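Local coordinates for protein heterodimeric restriction endonuclease R.BspD6I small subunit (Bacillus sp., PDB 2P14) that probably cuts DNA as the catalytic subunit of a heterodimeric type IIS restriction endonuclease, acting in complex with a monomeric site-specific nickase, at residues M1-L5 with K30-S34. Numbering follows the deposited sequence. Where two conformers were deposited one is given.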
loop_
_atom_site.group_PDB
_atom_site.type_symbol
_atom_site.label_atom_id
_atom_site.label_comp_id
_atom_site.label_asym_id
_atom_site.label_seq_id
_atom_site.Cartn_x
_atom_site.Cartn_y
_atom_site.Cartn_z
ATOM N N MET A 1 -2.076 -17.920 -2.989
ATOM C CA MET A 1 -2.295 -16.587 -2.377
ATOM C C MET A 1 -2.520 -16.608 -0.861
ATOM O O MET A 1 -2.009 -15.755 -0.129
ATOM C CB MET A 1 -3.451 -15.859 -3.069
ATOM C CG MET A 1 -3.668 -14.457 -2.511
ATOM S SD MET A 1 -2.307 -13.315 -2.906
ATOM C CE MET A 1 -2.849 -12.759 -4.523
ATOM N N GLN A 2 -3.285 -17.582 -0.370
ATOM C CA GLN A 2 -3.513 -17.708 1.053
ATOM C C GLN A 2 -2.188 -17.901 1.810
ATOM O O GLN A 2 -2.049 -17.422 2.940
ATOM C CB GLN A 2 -4.470 -18.872 1.357
ATOM C CG GLN A 2 -4.917 -18.873 2.819
ATOM C CD GLN A 2 -5.707 -17.615 3.201
ATOM O OE1 GLN A 2 -6.680 -17.248 2.525
ATOM N NE2 GLN A 2 -5.281 -16.940 4.282
ATOM N N ASP A 3 -1.238 -18.577 1.158
ATOM C CA ASP A 3 0.109 -18.781 1.728
ATOM C C ASP A 3 0.803 -17.443 1.946
ATOM O O ASP A 3 1.456 -17.237 2.977
ATOM C CB ASP A 3 0.961 -19.746 0.854
ATOM C CG ASP A 3 1.399 -19.148 -0.489
ATOM O OD1 ASP A 3 2.542 -19.439 -0.920
ATOM O OD2 ASP A 3 0.637 -18.382 -1.149
ATOM N N ILE A 4 0.624 -16.534 0.992
ATOM C CA ILE A 4 1.287 -15.229 1.068
ATOM C C ILE A 4 0.613 -14.435 2.191
ATOM O O ILE A 4 1.287 -13.811 3.023
ATOM C CB ILE A 4 1.226 -14.469 -0.270
ATOM C CG1 ILE A 4 1.991 -15.225 -1.358
ATOM C CG2 ILE A 4 1.809 -13.053 -0.099
ATOM C CD1 ILE A 4 1.736 -14.743 -2.761
ATOM N N LEU A 5 -0.721 -14.442 2.209
ATOM C CA LEU A 5 -1.441 -13.714 3.254
ATOM C C LEU A 5 -1.081 -14.202 4.648
ATOM O O LEU A 5 -0.855 -13.390 5.558
ATOM C CB LEU A 5 -2.966 -13.740 3.016
ATOM C CG LEU A 5 -3.412 -13.166 1.669
ATOM C CD1 LEU A 5 -4.941 -13.172 1.589
ATOM C CD2 LEU A 5 -2.863 -11.742 1.446
ATOM N N LYS A 30 2.459 -9.357 -7.350
ATOM C CA LYS A 30 2.970 -10.220 -8.419
ATOM C C LYS A 30 1.960 -11.341 -8.714
ATOM O O LYS A 30 1.658 -11.652 -9.874
ATOM C CB LYS A 30 4.329 -10.805 -8.005
ATOM C CG LYS A 30 5.000 -11.680 -9.109
ATOM C CD LYS A 30 6.358 -12.180 -8.658
ATOM C CE LYS A 30 6.957 -13.114 -9.702
ATOM N NZ LYS A 30 7.324 -12.316 -10.904
ATOM N N LYS A 31 1.413 -11.939 -7.658
ATOM C CA LYS A 31 0.465 -13.048 -7.846
ATOM C C LYS A 31 -0.880 -12.577 -8.421
ATOM O O LYS A 31 -1.519 -13.306 -9.198
ATOM C CB LYS A 31 0.240 -13.821 -6.561
ATOM C CG LYS A 31 -0.429 -15.141 -6.860
ATOM C CD LYS A 31 -0.173 -16.167 -5.850
ATOM C CE LYS A 31 -0.807 -17.482 -6.257
ATOM N NZ LYS A 31 -0.339 -18.536 -5.366
ATOM N N LEU A 32 -1.319 -11.383 -8.050
ATOM C CA LEU A 32 -2.574 -10.875 -8.631
ATOM C C LEU A 32 -2.445 -10.727 -10.132
ATOM O O LEU A 32 -3.421 -10.936 -10.884
ATOM C CB LEU A 32 -2.949 -9.539 -7.994
ATOM C CG LEU A 32 -3.509 -9.582 -6.574
ATOM C CD1 LEU A 32 -3.636 -8.183 -6.026
ATOM C CD2 LEU A 32 -4.842 -10.331 -6.497
ATOM N N GLY A 33 -1.271 -10.298 -10.569
ATOM C CA GLY A 33 -0.922 -10.180 -11.971
ATOM C C GLY A 33 -1.667 -9.051 -12.688
ATOM O O GLY A 33 -2.099 -8.082 -12.053
ATOM N N SER A 34 -1.730 -9.159 -14.020
ATOM C CA SER A 34 -2.518 -8.201 -14.821
ATOM C C SER A 34 -1.864 -6.800 -14.907
ATOM O O SER A 34 -2.543 -5.833 -15.247
ATOM C CB SER A 34 -3.989 -8.066 -14.307
ATOM O OG SER A 34 -4.740 -9.291 -14.273
HETATM O O HOH W 1 1.801 -18.141 -3.765
#
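M1 and K31 lie against each other and bury most of the surface shared by 1-5 and 30-34. The K31 side chain starts with CG anti to the backbone N (chi1 -165°) and stays extended to its end. It therefore runs alongside M1 and brings its NZ to the chain terminus. K31 NZ stands 3.0 Å from M1 N, an approach of two nominally positive groups. D3 OD2 accepts a weak bond from M1 N and probably offsets part of the positive charge here. I4 N, at the start of helix 2-7, gives D3 OD2 another weak bond of 2.8 Å. D3 OD2 and K31 NZ are 4.3 Å apart, too far for a salt bridge. One water spans that gap: it donates to D3 OD2 at 2.9 Å and accepts from K31 NZ at 2.7 Å.

Membership of the AlwI family places the chain in the PD-(D/E)XK nuclease clan, and its mixed five-strand sheet with helices is consistent with that fold. The contact joins the short N-terminal helix 2-7 to the C-terminal end of helix 17-32. G33 is the first residue past that second helix and has positive phi.

The apolar part of the contact is small. M1 bends at chi2 and chi3 (68° and 86°), which turns its methyl CE toward the helix end. CE touches L32 CD2 at 3.7 Å, the two side chains crossing at about a right angle, and also meets K31 CB. V142 of helix 135-146 packs on M1 too. Buried I4 sets its CD1 against K31 CD at 3.9 Å, while R27 and V28 pack on the same isoleucine.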